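Cofilin (Streptomyces griseoflavus, PDB 5IVU) probably binds actin, as a bacterial member of the ADF/cofilin family of cytoskeletal proteins. Local coordinates at residues 86-91 with 119-124. Numbering follows the deposited sequence.
Sequences FVSWAP and EIQGTD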
ATOM      1  N   PHE A  86      -0.027   0.699   5.814  1.00 28.84           N
ATOM      2  CA  PHE A  86       0.195   1.540   4.636  1.00 27.70           C
ATOM      3  C   PHE A  86       1.652   1.449   4.217  1.00 27.86           C
ATOM      4  O   PHE A  86       2.543   1.505   5.057  1.00 27.54           O
ATOM      5  CB  PHE A  86      -0.164   2.990   4.944  1.00 28.25           C
ATOM      6  CG  PHE A  86      -0.214   3.873   3.733  1.00 28.20           C
ATOM      7  CD1 PHE A  86      -1.363   3.948   2.959  1.00 28.58           C
ATOM      8  CD2 PHE A  86       0.883   4.638   3.373  1.00 28.80           C
ATOM      9  CE1 PHE A  86      -1.419   4.773   1.846  1.00 28.82           C
ATOM     10  CE2 PHE A  86       0.838   5.463   2.262  1.00 29.38           C
ATOM     11  CZ  PHE A  86      -0.317   5.531   1.495  1.00 29.54           C
ATOM     12  N   VAL A  87       1.878   1.295   2.920  1.00 27.63           N
ATOM     13  CA  VAL A  87       3.198   1.079   2.358  1.00 28.30           C
ATOM     14  C   VAL A  87       3.407   2.133   1.281  1.00 29.88           C
ATOM     15  O   VAL A  87       2.640   2.180   0.325  1.00 31.57           O
ATOM     16  CB  VAL A  87       3.303  -0.322   1.700  1.00 28.82           C
ATOM     17  CG1 VAL A  87       4.641  -0.510   0.983  1.00 27.85           C
ATOM     18  CG2 VAL A  87       3.106  -1.415   2.741  1.00 30.23           C
ATOM     19  N   SER A  88       4.425   2.972   1.438  1.00 30.18           N
ATOM     20  CA  SER A  88       4.892   3.812   0.348  1.00 31.79           C
ATOM     21  C   SER A  88       6.040   3.070  -0.332  1.00 32.47           C
ATOM     22  O   SER A  88       7.085   2.857   0.277  1.00 33.09           O
ATOM     23  CB  SER A  88       5.364   5.165   0.857  1.00 31.54           C
ATOM     24  OG  SER A  88       4.304   5.842   1.489  1.00 31.81           O
ATOM     25  N   TRP A  89       5.815   2.641  -1.573  1.00 33.55           N
ATOM     26  CA  TRP A  89       6.816   1.918  -2.338  1.00 34.73           C
ATOM     27  C   TRP A  89       7.510   2.924  -3.246  1.00 35.66           C
ATOM     28  O   TRP A  89       6.878   3.554  -4.090  1.00 37.84           O
ATOM     29  CB  TRP A  89       6.158   0.786  -3.125  1.00 35.14           C
ATOM     30  CG  TRP A  89       7.074  -0.019  -3.983  1.00 36.48           C
ATOM     31  CD1 TRP A  89       6.976  -0.203  -5.327  1.00 37.48           C
ATOM     32  CD2 TRP A  89       8.224  -0.753  -3.559  1.00 38.19           C
ATOM     33  NE1 TRP A  89       7.997  -0.999  -5.776  1.00 37.12           N
ATOM     34  CE2 TRP A  89       8.778  -1.355  -4.710  1.00 38.35           C
ATOM     35  CE3 TRP A  89       8.844  -0.961  -2.316  1.00 39.22           C
ATOM     36  CZ2 TRP A  89       9.915  -2.160  -4.658  1.00 38.22           C
ATOM     37  CZ3 TRP A  89       9.981  -1.759  -2.264  1.00 39.29           C
ATOM     38  CH2 TRP A  89      10.501  -2.353  -3.431  1.00 39.61           C
ATOM     39  N   ALA A  90       8.815   3.086  -3.044  1.00 37.20           N
ATOM     40  CA  ALA A  90       9.607   4.085  -3.755  1.00 37.36           C
ATOM     41  C   ALA A  90      10.986   3.497  -4.030  1.00 37.39           C
ATOM     42  O   ALA A  90      11.971   3.896  -3.401  1.00 42.39           O
ATOM     43  CB  ALA A  90       9.702   5.362  -2.926  1.00 36.06           C
ATOM     44  N   PRO A  91      11.059   2.541  -4.969  1.00 38.67           N
ATOM     45  CA  PRO A  91      12.313   1.847  -5.228  1.00 41.95           C
ATOM     46  C   PRO A  91      13.323   2.745  -5.925  1.00 43.55           C
ATOM     47  O   PRO A  91      12.927   3.601  -6.726  1.00 45.63           O
ATOM     48  CB  PRO A  91      11.885   0.689  -6.143  1.00 41.67           C
ATOM     49  CG  PRO A  91      10.709   1.213  -6.880  1.00 39.27           C
ATOM     50  CD  PRO A  91      10.002   2.105  -5.901  1.00 39.86           C
ATOM     51  N   GLU A 119       2.846   2.233   9.226  1.00 42.36           N
ATOM     52  CA  GLU A 119       3.318   2.780   7.966  1.00 41.29           C
ATOM     53  C   GLU A 119       4.715   2.259   7.657  1.00 41.33           C
ATOM     54  O   GLU A 119       5.558   2.141   8.545  1.00 39.23           O
ATOM     55  CB  GLU A 119       3.388   4.298   8.024  1.00 40.75           C
ATOM     56  CG  GLU A 119       2.055   4.979   8.249  1.00 40.94           C
ATOM     57  CD  GLU A 119       2.223   6.461   8.476  1.00 40.44           C
ATOM     58  OE1 GLU A 119       2.861   6.820   9.493  1.00 37.36           O
ATOM     59  OE2 GLU A 119       1.738   7.249   7.628  1.00 42.12           O
ATOM     60  N   ILE A 120       4.938   1.974   6.381  1.00 42.63           N
ATOM     61  CA  ILE A 120       6.209   1.503   5.886  1.00 46.76           C
ATOM     62  C   ILE A 120       6.590   2.394   4.700  1.00 48.14           C
ATOM     63  O   ILE A 120       5.766   2.673   3.838  1.00 46.84           O
ATOM     64  CB  ILE A 120       6.132   0.025   5.417  1.00 46.61           C
ATOM     65  CG1 ILE A 120       5.542  -0.897   6.497  1.00 47.28           C
ATOM     66  CG2 ILE A 120       7.509  -0.488   5.014  1.00 47.95           C
ATOM     67  CD1 ILE A 120       6.444  -1.150   7.688  1.00 47.83           C
ATOM     68  N   GLN A 121       7.835   2.855   4.691  1.00 50.90           N
ATOM     69  CA  GLN A 121       8.436   3.507   3.543  1.00 53.00           C
ATOM     70  C   GLN A 121       9.453   2.496   3.034  1.00 51.17           C
ATOM     71  O   GLN A 121      10.337   2.083   3.781  1.00 58.13           O
ATOM     72  CB  GLN A 121       9.096   4.814   3.980  1.00 55.86           C
ATOM     73  CG  GLN A 121       9.669   5.675   2.850  1.00 61.78           C
ATOM     74  CD  GLN A 121       8.621   6.465   2.061  1.00 63.46           C
ATOM     75  OE1 GLN A 121       7.655   6.990   2.622  1.00 61.31           O
ATOM     76  NE2 GLN A 121       8.832   6.573   0.748  1.00 64.90           N
ATOM     77  N   GLY A 122       9.289   2.042   1.798  1.00 47.17           N
ATOM     78  CA  GLY A 122      10.135   0.991   1.235  1.00 44.73           C
ATOM     79  C   GLY A 122      10.874   1.493   0.016  1.00 42.47           C
ATOM     80  O   GLY A 122      10.237   1.916  -0.948  1.00 39.79           O
ATOM     81  N   THR A 123      12.211   1.418   0.062  1.00 41.47           N
ATOM     82  CA  THR A 123      13.087   1.761  -1.067  1.00 41.46           C
ATOM     83  C   THR A 123      13.792   0.568  -1.714  1.00 40.44           C
ATOM     84  O   THR A 123      14.459   0.721  -2.740  1.00 41.63           O
ATOM     85  CB  THR A 123      14.174   2.754  -0.631  1.00 41.56           C
ATOM     86  OG1 THR A 123      14.904   2.198   0.468  1.00 42.35           O
ATOM     87  CG2 THR A 123      13.546   4.068  -0.207  1.00 42.85           C
ATOM     88  N   ASP A 124      13.645  -0.609  -1.132  1.00 39.27           N
ATOM     89  CA  ASP A 124      14.220  -1.834  -1.713  1.00 42.44           C
ATOM     90  C   ASP A 124      13.385  -3.013  -1.180  1.00 41.79           C
ATOM     91  O   ASP A 124      12.653  -2.870  -0.187  1.00 41.83           O
ATOM     92  CB  ASP A 124      15.753  -1.960  -1.478  1.00 43.80           C
ATOM     93  CG  ASP A 124      16.120  -2.033  -0.024  1.00 44.16           C
ATOM     94  OD1 ASP A 124      15.605  -2.950   0.637  1.00 41.33           O
ATOM     95  OD2 ASP A 124      16.931  -1.193   0.448  1.00 48.93           O
TER
HETATM   96  O   HOH W   1       4.290   5.219   4.129  1.00 30.67           O
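Ile120 O is gripped by two donors: Ser88 N, 2.8 Å away in a nearly straight bond, and a water that donates a hydrogen bond to it, 3.0 Å away. The same water is hydrogen-bonded to Ser88 OG at 2.7 Å, so it joins the serine hydroxyl to the neighbouring strand. Ser88 OG reaches it by standing anti to its own carbonyl carbon (chi1 -61°). The water also lies in the plane of the Phe86 ring, at its edge.

On either side of this bond the ladder runs on in parallel register, with Ile120 N on Phe86 O, Gly122 N on Ser88 O and, just past the strand, Ala90 N on Gly122 O. Gln121 folds its chain at chi2 (77°) and lays its amide against the neighbouring strand, OE1 3.4 Å from Ser88 CB and NE2 beside the methyl of Ala90.

On the other face Trp89 brings the CE3 corner of its six-membered ring up to Gly122, 3.5 Å from Gly122 O. Farther along, Asp124 O meets the ring edge close to its plane, 3.6 Å from CZ3, while Pro91 CD rests over one face, toward its rim; NE1 bonds to Pro59 O. With Trp89 cut back to an alanine, a gap would probably open beside Gly122 and Asp124 O, and Pro59 O would lose this donor.

The two strands are the parallel pair of a beta-alpha-beta unit in the mixed sheet of the ADF/cofilin-type domain, connected through helix 96-112. That helix packs on the face bearing Phe86 and Ser88, where Arg110 forms a salt bridge with Glu119. Strand 64-72 flanks 81-89 across from 118-122, which is an outermost strand of the chain's sheet.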